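Local coordinates for uncharacterized protein Tm1679 (Thermotoga maritima, PDB 3H3E), which is a zinc-binding protein of the metallo-beta-lactamase superfamily, probably a metal-dependent hydrolase, whose substrate is not established, at residues A[14-19]-A[260-265]; A[40-45]-A[175-180]; A[229-234]-A[253-258]. The protein carries 2 engineered substitutions. All coordinates share one frame; numbering follows the deposited sequence.

Interaction 1 of 3, residues A[14-19]-A[260-265]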
ATOM      1  N   ARG A  14     -10.325   7.918  11.391  1.00 50.19           N
ATOM      2  CA  ARG A  14     -10.535   8.408  10.031  1.00 46.98           C
ATOM      3  C   ARG A  14      -9.423   7.996   9.061  1.00 42.02           C
ATOM      4  O   ARG A  14      -8.268   7.859   9.450  1.00 40.97           O
ATOM      5  CB  ARG A  14     -10.710   9.930  10.035  1.00 52.80           C
ATOM      6  CG  ARG A  14     -12.053  10.411  10.576  1.00 68.40           C
ATOM      7  CD  ARG A  14     -11.948  11.788  11.241  1.00 84.33           C
ATOM      8  NE  ARG A  14     -11.627  12.867  10.303  1.00 96.99           N
ATOM      9  CZ  ARG A  14     -12.450  13.871   9.996  1.00104.96           C
ATOM     10  NH1 ARG A  14     -13.657  13.941  10.551  1.00107.32           N
ATOM     11  NH2 ARG A  14     -12.069  14.811   9.136  1.00104.87           N
ATOM     12  N   ILE A  15      -9.788   7.796   7.799  1.00 36.70           N
ATOM     13  CA  ILE A  15      -8.830   7.491   6.741  1.00 34.77           C
ATOM     14  C   ILE A  15      -9.017   8.441   5.564  1.00 38.09           C
ATOM     15  O   ILE A  15     -10.148   8.716   5.173  1.00 46.38           O
ATOM     16  CB  ILE A  15      -9.026   6.070   6.219  1.00 31.23           C
ATOM     17  CG1 ILE A  15      -8.675   5.054   7.296  1.00 28.99           C
ATOM     18  CG2 ILE A  15      -8.176   5.828   4.987  1.00 25.77           C
ATOM     19  CD1 ILE A  15      -8.909   3.635   6.858  1.00 22.02           C
ATOM     20  N   HIS A  16      -7.919   8.941   4.996  1.00 28.18           N
ATOM     21  CA  HIS A  16      -8.004   9.867   3.869  1.00 24.77           C
ATOM     22  C   HIS A  16      -7.114   9.465   2.718  1.00 24.14           C
ATOM     23  O   HIS A  16      -5.913   9.319   2.891  1.00 23.06           O
ATOM     24  CB  HIS A  16      -7.597  11.272   4.288  1.00 17.67           C
ATOM     25  CG  HIS A  16      -8.600  11.967   5.148  1.00 26.48           C
ATOM     26  ND1 HIS A  16      -8.646  11.802   6.516  1.00 29.72           N
ATOM     27  CD2 HIS A  16      -9.581  12.848   4.840  1.00 29.37           C
ATOM     28  CE1 HIS A  16      -9.613  12.553   7.014  1.00 30.10           C
ATOM     29  NE2 HIS A  16     -10.197  13.195   6.018  1.00 31.15           N
ATOM     30  N   VAL A  17      -7.681   9.313   1.531  1.00 18.13           N
ATOM     31  CA  VAL A  17      -6.826   9.072   0.388  1.00 21.65           C
ATOM     32  C   VAL A  17      -6.238  10.415  -0.023  1.00 25.35           C
ATOM     33  O   VAL A  17      -6.960  11.325  -0.372  1.00 29.53           O
ATOM     34  CB  VAL A  17      -7.583   8.402  -0.773  1.00 20.77           C
ATOM     35  CG1 VAL A  17      -6.699   8.307  -1.984  1.00 20.38           C
ATOM     36  CG2 VAL A  17      -8.016   7.016  -0.363  1.00 19.74           C
ATOM     37  N   LEU A  18      -4.924  10.558   0.063  1.00 26.75           N
ATOM     38  CA  LEU A  18      -4.307  11.841  -0.236  1.00 17.48           C
ATOM     39  C   LEU A  18      -3.723  11.838  -1.635  1.00 13.99           C
ATOM     40  O   LEU A  18      -3.485  12.879  -2.212  1.00 19.58           O
ATOM     41  CB  LEU A  18      -3.226  12.171   0.792  1.00 13.81           C
ATOM     42  CG  LEU A  18      -3.647  12.432   2.238  1.00 15.86           C
ATOM     43  CD1 LEU A  18      -2.474  13.071   2.956  1.00 17.27           C
ATOM     44  CD2 LEU A  18      -4.880  13.338   2.314  1.00 16.56           C
ATOM     45  N   CYS A  19      -3.482  10.658  -2.182  1.00 23.27           N
ATOM     46  CA  CYS A  19      -3.032  10.564  -3.569  1.00 23.36           C
ATOM     47  C   CYS A  19      -3.493   9.255  -4.209  1.00 23.46           C
ATOM     48  O   CYS A  19      -3.493   8.198  -3.571  1.00 23.29           O
ATOM     49  CB  CYS A  19      -1.516  10.698  -3.658  1.00 27.40           C
ATOM     50  SG  CYS A  19      -0.885  10.493  -5.323  1.00 25.45           S
ATOM     51  N   GLY A 260      -9.944  12.401  -3.313  1.00 36.10           N
ATOM     52  CA  GLY A 260     -10.720  13.007  -2.243  1.00 43.99           C
ATOM     53  C   GLY A 260     -11.158  12.105  -1.080  1.00 37.01           C
ATOM     54  O   GLY A 260     -11.422  12.583   0.022  1.00 37.65           O
ATOM     55  N   LEU A 261     -11.244  10.802  -1.319  1.00 28.46           N
ATOM     56  CA  LEU A 261     -11.979   9.884  -0.436  1.00 25.62           C
ATOM     57  C   LEU A 261     -11.676   9.924   1.076  1.00 23.54           C
ATOM     58  O   LEU A 261     -10.524   9.863   1.517  1.00 22.67           O
ATOM     59  CB  LEU A 261     -11.839   8.453  -0.955  1.00 24.68           C
ATOM     60  CG  LEU A 261     -12.608   7.370  -0.215  1.00 20.66           C
ATOM     61  CD1 LEU A 261     -14.085   7.620  -0.377  1.00 24.43           C
ATOM     62  CD2 LEU A 261     -12.240   5.995  -0.741  1.00 15.98           C
ATOM     63  N   LYS A 262     -12.741  10.000   1.859  1.00 27.01           N
ATOM     64  CA  LYS A 262     -12.658   9.921   3.307  1.00 32.27           C
ATOM     65  C   LYS A 262     -13.490   8.735   3.836  1.00 36.40           C
ATOM     66  O   LYS A 262     -14.672   8.599   3.514  1.00 39.49           O
ATOM     67  CB  LYS A 262     -13.140  11.235   3.924  1.00 36.48           C
ATOM     68  CG  LYS A 262     -13.241  11.220   5.448  1.00 46.49           C
ATOM     69  CD  LYS A 262     -14.020  12.420   5.977  1.00 51.36           C
ATOM     70  CE  LYS A 262     -14.323  12.275   7.467  1.00 61.05           C
ATOM     71  NZ  LYS A 262     -15.207  13.369   8.006  1.00 68.98           N
ATOM     72  N   LEU A 263     -12.869   7.877   4.642  1.00 32.79           N
ATOM     73  CA  LEU A 263     -13.560   6.743   5.249  1.00 32.98           C
ATOM     74  C   LEU A 263     -13.538   6.854   6.765  1.00 40.53           C
ATOM     75  O   LEU A 263     -12.516   7.191   7.347  1.00 42.61           O
ATOM     76  CB  LEU A 263     -12.903   5.422   4.843  1.00 23.50           C
ATOM     77  CG  LEU A 263     -12.805   5.041   3.367  1.00 18.17           C
ATOM     78  CD1 LEU A 263     -11.665   4.060   3.147  1.00 14.21           C
ATOM     79  CD2 LEU A 263     -14.115   4.479   2.853  1.00 16.32           C
ATOM     80  N   GLU A 264     -14.666   6.567   7.403  1.00 53.82           N
ATOM     81  CA  GLU A 264     -14.755   6.607   8.861  1.00 59.85           C
ATOM     82  C   GLU A 264     -15.081   5.216   9.368  1.00 57.24           C
ATOM     83  O   GLU A 264     -15.913   4.526   8.793  1.00 57.22           O
ATOM     84  CB  GLU A 264     -15.807   7.618   9.315  1.00 67.41           C
ATOM     85  CG  GLU A 264     -15.580   8.151  10.720  1.00 79.97           C
ATOM     86  CD  GLU A 264     -15.677   9.670  10.793  1.00 91.02           C
ATOM     87  OE1 GLU A 264     -15.852  10.305   9.728  1.00 93.26           O
ATOM     88  OE2 GLU A 264     -15.567  10.227  11.910  1.00 94.45           O
ATOM     89  N   VAL A 265     -14.403   4.797  10.430  1.00 56.27           N
ATOM     90  CA  VAL A 265     -14.509   3.425  10.900  1.00 52.96           C
ATOM     91  C   VAL A 265     -14.341   3.347  12.406  1.00 59.44           C
ATOM     92  O   VAL A 265     -13.630   4.161  12.990  1.00 64.00           O
ATOM     93  CB  VAL A 265     -13.449   2.552  10.234  1.00 44.25           C
ATOM     94  CG1 VAL A 265     -13.547   1.115  10.736  1.00 45.84           C
ATOM     95  CG2 VAL A 265     -13.613   2.615   8.732  1.00 45.50           C
TER
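His16 and Lys262 run side by side from neighbouring strands and point the same way, the lysine methylenes lying along the imidazole. The nearest approach is Lys262 CG to His16 NE2, 3.7 Å, and CD follows close by, so the contact is made by the aliphatic part of the lysine. With CG anti to the backbone N (chi1 174°) and the rest of the chain extended, Lys262 carries its end past the histidine to Arg14. There its CE sits over the centre of one face of the guanidinium, 3.5 Å above the plane. NZ ends near Arg14 NH1. Glu264 lies alongside Arg14, its carboxylate plane turned 72° from the guanidinium, and its OE1 forms a salt bridge with Lys262 NZ. These charged groups share one face of the sheet; Arg14 and Glu264 are poorly ordered, so their placing is approximate. The backbones beneath are antiparallel, their axes at 163°, and they form one edge of a seven-stranded mixed sheet of the metallo-beta-lactamase fold: 262-265 is the outermost strand, next to 13-19, which pairs on its other side with 34-37. Ile15 and Leu263 form a hydrogen-bonded pair, N to O in both directions (Ile15 N to Leu263 O, 2.8 Å), and their side chains meet on the face away from the charges, CB to CB at 4.2 Å. Two residues on, Val17 N donates to Leu261 O at 2.9 Å, with the donor in the carbonyl plane. Val17 CG2 reaches Leu261 CB at 4.1 Å, the two side chains crossing at a slant.

Interaction 2 of 3, residues A[40-45]-A[175-180]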
ATOM      1  N   VAL A  40      -0.972   8.015  11.148  1.00 29.19           N
ATOM      2  CA  VAL A  40       0.198   7.556  10.429  1.00 24.94           C
ATOM      3  C   VAL A  40      -0.053   7.738   8.924  1.00 23.74           C
ATOM      4  O   VAL A  40      -1.176   7.579   8.464  1.00 25.30           O
ATOM      5  CB  VAL A  40       0.487   6.097  10.830  1.00 23.62           C
ATOM      6  CG1 VAL A  40       0.141   5.144   9.713  1.00 15.78           C
ATOM      7  CG2 VAL A  40       1.916   5.947  11.228  1.00 32.54           C
ATOM      8  N   LEU A  41       0.960   8.129   8.160  1.00 22.37           N
ATOM      9  CA  LEU A  41       0.771   8.281   6.720  1.00 18.96           C
ATOM     10  C   LEU A  41       1.355   7.094   5.973  1.00 19.93           C
ATOM     11  O   LEU A  41       2.525   6.778   6.131  1.00 24.74           O
ATOM     12  CB  LEU A  41       1.370   9.594   6.206  1.00 15.01           C
ATOM     13  CG  LEU A  41       1.319   9.870   4.692  1.00 11.85           C
ATOM     14  CD1 LEU A  41      -0.095  10.155   4.165  1.00 11.39           C
ATOM     15  CD2 LEU A  41       2.229  11.016   4.371  1.00 11.13           C
ATOM     16  N   PHE A  42       0.521   6.440   5.167  1.00 24.46           N
ATOM     17  CA  PHE A  42       0.918   5.259   4.397  1.00 23.53           C
ATOM     18  C   PHE A  42       1.205   5.671   2.969  1.00 18.89           C
ATOM     19  O   PHE A  42       0.286   6.013   2.228  1.00 21.61           O
ATOM     20  CB  PHE A  42      -0.195   4.203   4.399  1.00 19.01           C
ATOM     21  CG  PHE A  42       0.237   2.863   3.873  1.00 16.89           C
ATOM     22  CD1 PHE A  42       0.822   1.924   4.712  1.00 13.46           C
ATOM     23  CD2 PHE A  42       0.057   2.533   2.543  1.00 22.16           C
ATOM     24  CE1 PHE A  42       1.227   0.693   4.230  1.00  9.20           C
ATOM     25  CE2 PHE A  42       0.457   1.293   2.064  1.00 19.86           C
ATOM     26  CZ  PHE A  42       1.040   0.377   2.919  1.00  7.97           C
ATOM     27  N   ASP A  43       2.480   5.640   2.596  1.00 12.65           N
ATOM     28  CA  ASP A  43       2.934   6.069   1.274  1.00 12.79           C
ATOM     29  C   ASP A  43       2.763   7.578   1.009  1.00 20.16           C
ATOM     30  O   ASP A  43       2.088   8.284   1.750  1.00 22.61           O
ATOM     31  CB  ASP A  43       2.309   5.210   0.164  1.00 15.36           C
ATOM     32  CG  ASP A  43       2.930   3.820   0.089  1.00 22.41           C
ATOM     33  OD1 ASP A  43       3.883   3.568   0.850  1.00 25.54           O
ATOM     34  OD2 ASP A  43       2.472   2.985  -0.719  1.00 22.74           O
ATOM     35  N   THR A  44       3.400   8.066  -0.049  1.00 18.46           N
ATOM     36  CA  THR A  44       3.472   9.495  -0.286  1.00 15.07           C
ATOM     37  C   THR A  44       3.410   9.901  -1.765  1.00 20.78           C
ATOM     38  O   THR A  44       3.848  10.996  -2.110  1.00 25.36           O
ATOM     39  CB  THR A  44       4.780  10.077   0.292  1.00 12.05           C
ATOM     40  OG1 THR A  44       5.902   9.488  -0.371  1.00 18.51           O
ATOM     41  CG2 THR A  44       4.885   9.810   1.765  1.00 10.73           C
ATOM     42  N   GLY A  45       2.893   9.038  -2.633  1.00  9.72           N
ATOM     43  CA  GLY A  45       2.778   9.359  -4.045  1.00 10.08           C
ATOM     44  C   GLY A  45       4.075   9.536  -4.820  1.00 16.81           C
ATOM     45  O   GLY A  45       5.141   9.120  -4.375  1.00 24.97           O
ATOM     46  N   VAL A 175      -8.325  -3.544   9.741  1.00 12.89           N
ATOM     47  CA  VAL A 175      -8.268  -2.776   8.510  1.00 13.03           C
ATOM     48  C   VAL A 175      -6.877  -2.915   7.913  1.00 18.37           C
ATOM     49  O   VAL A 175      -5.876  -2.725   8.594  1.00 20.35           O
ATOM     50  CB  VAL A 175      -8.635  -1.315   8.716  1.00 14.18           C
ATOM     51  CG1 VAL A 175      -8.707  -0.621   7.376  1.00 13.19           C
ATOM     52  CG2 VAL A 175      -9.984  -1.215   9.453  1.00 14.05           C
ATOM     53  N   VAL A 176      -6.825  -3.276   6.637  1.00 15.30           N
ATOM     54  CA  VAL A 176      -5.574  -3.598   5.984  1.00 14.57           C
ATOM     55  C   VAL A 176      -5.319  -2.583   4.890  1.00 20.41           C
ATOM     56  O   VAL A 176      -6.177  -2.339   4.058  1.00 20.74           O
ATOM     57  CB  VAL A 176      -5.615  -5.004   5.357  1.00 21.54           C
ATOM     58  CG1 VAL A 176      -4.328  -5.296   4.600  1.00 20.39           C
ATOM     59  CG2 VAL A 176      -5.861  -6.045   6.404  1.00  8.22           C
ATOM     60  N   ILE A 177      -4.138  -1.978   4.912  1.00 21.45           N
ATOM     61  CA  ILE A 177      -3.778  -0.971   3.929  1.00 11.47           C
ATOM     62  C   ILE A 177      -2.521  -1.386   3.183  1.00 16.62           C
ATOM     63  O   ILE A 177      -1.476  -1.676   3.783  1.00 16.85           O
ATOM     64  CB  ILE A 177      -3.623   0.420   4.560  1.00 15.22           C
ATOM     65  CG1 ILE A 177      -4.967   0.902   5.102  1.00 17.54           C
ATOM     66  CG2 ILE A 177      -3.146   1.423   3.521  1.00 14.14           C
ATOM     67  CD1 ILE A 177      -5.273   0.384   6.442  1.00 25.93           C
ATOM     68  N   THR A 178      -2.646  -1.451   1.862  1.00 14.45           N
ATOM     69  CA  THR A 178      -1.581  -1.989   1.032  1.00 12.30           C
ATOM     70  C   THR A 178      -1.311  -1.009  -0.090  1.00 12.55           C
ATOM     71  O   THR A 178      -2.207  -0.288  -0.518  1.00 21.83           O
ATOM     72  CB  THR A 178      -1.915  -3.405   0.505  1.00  7.14           C
ATOM     73  OG1 THR A 178      -0.815  -3.893  -0.254  1.00 36.55           O
ATOM     74  CG2 THR A 178      -3.135  -3.393  -0.367  1.00  7.53           C
ATOM     75  N   GLY A 179      -0.063  -0.955  -0.536  1.00 17.43           N
ATOM     76  CA  GLY A 179       0.331  -0.011  -1.562  1.00 14.97           C
ATOM     77  C   GLY A 179       0.099  -0.588  -2.933  1.00 17.61           C
ATOM     78  O   GLY A 179      -0.700  -0.076  -3.695  1.00 29.07           O
ATOM     79  N   CYS A 180       0.783  -1.677  -3.251  1.00 18.37           N
ATOM     80  CA  CYS A 180       0.646  -2.257  -4.576  1.00 22.10           C
ATOM     81  C   CYS A 180       0.420  -3.777  -4.576  1.00 24.61           C
ATOM     82  O   CYS A 180      -0.051  -4.344  -5.559  1.00 37.72           O
ATOM     83  CB  CYS A 180       1.844  -1.863  -5.453  1.00 20.36           C
ATOM     84  SG  CYS A 180       1.418  -0.880  -6.878  1.00 33.87           S
TER
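Phe42 reaches from strand 40-42 to strand 173-178, and its ring spans the gap between backbones whose closest CA atoms here, those of Asp43 and Gly179, are still 7.2 Å apart. Its CB already lies near the CG2 methyl of Ile177. A chi1 of -168° swings the ring away from its own N and across toward the other strand. At CG and CD2 the same methyl is the neighbour, with CD2 to Ile177 CG2 at 3.5 Å. This is a CH-pi contact: Ile177 CG2 stands 3.8 Å from the ring centroid, only 22° off the normal, displaced toward the rim. The two side chains slide past each other in opposite directions.

The strands belong to different sheets, 40-42 to the sheet that also holds 13-19 and 34-37, and 173-178 to the other seven-stranded sheet, so Phe42 packs between the two beta layers of the alpha-beta/beta-alpha sandwich characteristic of metallo-beta-lactamases. Val35 and Leu166, one from each sheet, also touch the Phe42 side chain.

Farther out the ring leaves side chains and meets main chain. CE1 and CZ approach a carbonyl, CZ to Ile177 O being 3.4 Å, while CE2 comes 3.5 Å from Gly179 N, which lies at the ring edge near its plane. Asp43 OD1 sits over the ring face opposite Ile177, 4.2 Å above the plane. The other carboxylate oxygen, Asp43 OD2, passes 3.8 Å from Gly179 CA and is hydrogen-bonded to Ser68 OG and His74 ND1. The contact lies beside the metal centre: Gly179 CA is about 7 Å from the bound zinc ion, which His69, His71 and His182 ligate.

Interaction 3 of 3, residues A[229-234]-A[253-258]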
ATOM      1  N   VAL A 229     -13.884 -11.111   4.281  1.00 20.24           N
ATOM      2  CA  VAL A 229     -13.671  -9.674   4.189  1.00 23.68           C
ATOM      3  C   VAL A 229     -14.991  -8.990   3.835  1.00 31.67           C
ATOM      4  O   VAL A 229     -15.714  -9.442   2.946  1.00 34.65           O
ATOM      5  CB  VAL A 229     -12.586  -9.320   3.159  1.00 19.60           C
ATOM      6  CG1 VAL A 229     -12.380  -7.827   3.114  1.00 20.63           C
ATOM      7  CG2 VAL A 229     -11.296 -10.012   3.508  1.00  9.82           C
ATOM      8  N   GLU A 230     -15.301  -7.902   4.531  1.00 29.70           N
ATOM      9  CA  GLU A 230     -16.599  -7.257   4.392  1.00 24.88           C
ATOM     10  C   GLU A 230     -16.606  -6.132   3.357  1.00 29.30           C
ATOM     11  O   GLU A 230     -17.521  -6.056   2.541  1.00 37.35           O
ATOM     12  CB  GLU A 230     -17.104  -6.764   5.755  1.00 31.22           C
ATOM     13  CG  GLU A 230     -18.509  -6.180   5.731  1.00 44.25           C
ATOM     14  CD  GLU A 230     -19.514  -7.103   5.051  1.00 54.96           C
ATOM     15  OE1 GLU A 230     -19.520  -8.315   5.370  1.00 61.08           O
ATOM     16  OE2 GLU A 230     -20.298  -6.617   4.202  1.00 50.34           O
ATOM     17  N   THR A 231     -15.587  -5.271   3.381  1.00 29.23           N
ATOM     18  CA  THR A 231     -15.525  -4.109   2.490  1.00 22.88           C
ATOM     19  C   THR A 231     -14.174  -4.033   1.813  1.00 24.21           C
ATOM     20  O   THR A 231     -13.154  -4.242   2.460  1.00 24.52           O
ATOM     21  CB  THR A 231     -15.682  -2.795   3.264  1.00 19.74           C
ATOM     22  OG1 THR A 231     -16.811  -2.874   4.134  1.00 18.88           O
ATOM     23  CG2 THR A 231     -15.855  -1.611   2.317  1.00 19.54           C
ATOM     24  N   VAL A 232     -14.170  -3.717   0.518  1.00 22.30           N
ATOM     25  CA  VAL A 232     -12.930  -3.533  -0.234  1.00 20.96           C
ATOM     26  C   VAL A 232     -12.911  -2.201  -0.988  1.00 26.81           C
ATOM     27  O   VAL A 232     -13.886  -1.816  -1.621  1.00 31.48           O
ATOM     28  CB  VAL A 232     -12.642  -4.709  -1.205  1.00 20.67           C
ATOM     29  CG1 VAL A 232     -11.316  -4.506  -1.918  1.00 20.28           C
ATOM     30  CG2 VAL A 232     -12.599  -6.013  -0.440  1.00 24.92           C
ATOM     31  N   VAL A 233     -11.782  -1.507  -0.893  1.00 27.45           N
ATOM     32  CA  VAL A 233     -11.572  -0.213  -1.517  1.00 23.30           C
ATOM     33  C   VAL A 233     -10.291  -0.294  -2.349  1.00 23.90           C
ATOM     34  O   VAL A 233      -9.188  -0.050  -1.844  1.00 17.06           O
ATOM     35  CB  VAL A 233     -11.405   0.876  -0.434  1.00 21.34           C
ATOM     36  CG1 VAL A 233     -11.360   2.268  -1.053  1.00 21.45           C
ATOM     37  CG2 VAL A 233     -12.517   0.770   0.585  1.00 19.23           C
ATOM     38  N   PRO A 234     -10.429  -0.663  -3.629  1.00 28.16           N
ATOM     39  CA  PRO A 234      -9.280  -0.906  -4.511  1.00 24.84           C
ATOM     40  C   PRO A 234      -8.788   0.364  -5.195  1.00 26.26           C
ATOM     41  O   PRO A 234      -9.567   1.031  -5.877  1.00 38.33           O
ATOM     42  CB  PRO A 234      -9.847  -1.878  -5.558  1.00 25.37           C
ATOM     43  CG  PRO A 234     -11.290  -2.140  -5.157  1.00 22.80           C
ATOM     44  CD  PRO A 234     -11.697  -1.009  -4.282  1.00 24.43           C
ATOM     45  N   LYS A 253     -19.112  -5.315   0.160  1.00 25.94           N
ATOM     46  CA  LYS A 253     -19.229  -4.003  -0.461  1.00 28.86           C
ATOM     47  C   LYS A 253     -17.906  -3.568  -1.084  1.00 28.28           C
ATOM     48  O   LYS A 253     -16.850  -3.706  -0.471  1.00 28.36           O
ATOM     49  CB  LYS A 253     -19.695  -2.972   0.572  1.00 31.22           C
ATOM     50  CG  LYS A 253     -19.591  -1.528   0.126  1.00 39.79           C
ATOM     51  CD  LYS A 253     -20.164  -0.583   1.173  1.00 48.78           C
ATOM     52  CE  LYS A 253     -20.857   0.598   0.514  1.00 56.94           C
ATOM     53  NZ  LYS A 253     -21.908   0.155  -0.456  1.00 59.77           N
ATOM     54  N   ILE A 254     -17.970  -3.073  -2.316  1.00 29.25           N
ATOM     55  CA  ILE A 254     -16.819  -2.453  -2.946  1.00 28.13           C
ATOM     56  C   ILE A 254     -17.058  -0.957  -3.025  1.00 31.24           C
ATOM     57  O   ILE A 254     -18.123  -0.517  -3.450  1.00 35.42           O
ATOM     58  CB  ILE A 254     -16.563  -2.992  -4.361  1.00 27.56           C
ATOM     59  CG1 ILE A 254     -16.166  -4.468  -4.310  1.00 33.05           C
ATOM     60  CG2 ILE A 254     -15.475  -2.183  -5.041  1.00 16.95           C
ATOM     61  CD1 ILE A 254     -17.348  -5.392  -4.254  1.00 44.40           C
HETATM   62  N   MSE A 255     -16.070  -0.183  -2.600  1.00 31.62           N
HETATM   63  CA  MSE A 255     -16.156   1.274  -2.631  1.00 32.34           C
HETATM   64  C   MSE A 255     -15.221   1.846  -3.699  1.00 36.07           C
HETATM   65  O   MSE A 255     -14.189   1.261  -3.997  1.00 39.27           O
HETATM   66  CB  MSE A 255     -15.831   1.849  -1.247  1.00 26.08           C
HETATM   67  CG  MSE A 255     -16.586   1.164  -0.121  1.00 26.83           C
HETATM   68 SE   MSE A 255     -16.519   2.093   1.399  1.00 31.59          SE
HETATM   69  CE  MSE A 255     -17.167   3.631   0.799  1.00 18.60           C
ATOM     70  N   ASP A 256     -15.590   2.974  -4.298  1.00 41.44           N
ATOM     71  CA  ASP A 256     -14.740   3.575  -5.317  1.00 41.90           C
ATOM     72  C   ASP A 256     -13.634   4.389  -4.663  1.00 39.44           C
ATOM     73  O   ASP A 256     -13.879   5.151  -3.732  1.00 43.71           O
ATOM     74  CB  ASP A 256     -15.556   4.427  -6.287  1.00 53.21           C
ATOM     75  CG  ASP A 256     -16.456   3.587  -7.190  1.00 65.89           C
ATOM     76  OD1 ASP A 256     -16.078   2.440  -7.527  1.00 68.56           O
ATOM     77  OD2 ASP A 256     -17.543   4.074  -7.566  1.00 69.19           O
ATOM     78  N   CYS A 257     -12.409   4.193  -5.133  1.00 30.96           N
ATOM     79  CA  CYS A 257     -11.272   4.899  -4.577  1.00 26.18           C
ATOM     80  C   CYS A 257     -10.948   6.123  -5.416  1.00 32.10           C
ATOM     81  O   CYS A 257     -10.972   6.073  -6.646  1.00 45.07           O
ATOM     82  CB  CYS A 257     -10.058   3.973  -4.495  1.00 24.40           C
ATOM     83  SG  CYS A 257      -8.735   4.540  -3.385  1.00 31.25           S
ATOM     84  N   TYR A 258     -10.653   7.224  -4.738  1.00 28.44           N
ATOM     85  CA  TYR A 258     -10.214   8.451  -5.394  1.00 25.56           C
ATOM     86  C   TYR A 258      -9.514   9.352  -4.383  1.00 31.62           C
ATOM     87  O   TYR A 258      -9.705   9.202  -3.162  1.00 27.34           O
ATOM     88  CB  TYR A 258     -11.399   9.178  -6.040  1.00 27.42           C
ATOM     89  CG  TYR A 258     -12.525   9.458  -5.082  1.00 26.52           C
ATOM     90  CD1 TYR A 258     -13.542   8.537  -4.895  1.00 22.87           C
ATOM     91  CD2 TYR A 258     -12.560  10.635  -4.346  1.00 28.97           C
ATOM     92  CE1 TYR A 258     -14.561   8.777  -4.003  1.00 26.59           C
ATOM     93  CE2 TYR A 258     -13.579  10.885  -3.447  1.00 26.56           C
ATOM     94  CZ  TYR A 258     -14.576   9.949  -3.282  1.00 31.73           C
ATOM     95  OH  TYR A 258     -15.603  10.189  -2.401  1.00 40.49           O
TER
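Lys253 N donates to Glu230 O at 3.0 Å, opening a parallel strand pair that closes a beta-alpha-beta unit: strand 231-235, helix 240-249, strand 253-254. Lys253 O then accepts from Val232 N (2.9 Å, N-H...O angle 164°), and it also lies close to Thr231 CA and to the CG2 methyl of that threonine. Ile254, on the face of Val232, packs against helix 240-249 through Phe246. Its CG2 reaches Pro234 CD at 4.0 Å, the two side chains crossing at about a right angle. Met255, a selenomethionine, completes the ladder: its N donates to Val232 O at 2.9 Å. Its side chain lies across those of Thr231 and Val233, with CG 3.8 Å from Thr231 CG2 and CB 3.9 Å from Val233 CG2, while its carbonyl oxygen meets Pro234 CD. Beyond Asp256 the chain comes back to the first segment at Cys257, whose CB approaches Val233 CG1. The sulfur is disulfide-bonded to Cys235, the residue after Pro234, and on the way Cys257 CB passes 3.3 Å from Pro234 O.

From the N terminus, strand 13-19 opens the longest loop, which closes only when 262-265 pairs with it in interaction 1. Interactions 2 and 3 both nest inside that loop, one after the other: 40-45 meets 175-180 before 229-234 opens the short return to 253-258. Interaction 1 builds the edge of one seven-stranded sheet, interaction 3 the edge of the other, and interaction 2 packs the two sheets together near the zinc. Interactions 1 and 3 touch directly, as Leu263 CD2 to Met255 SE at 3.7 Å attests, and Leu18 CD1 meets Leu41 CD1 between interactions 1 and 2. Interactions 2 and 3 stay about 7 Å apart at their nearest atoms.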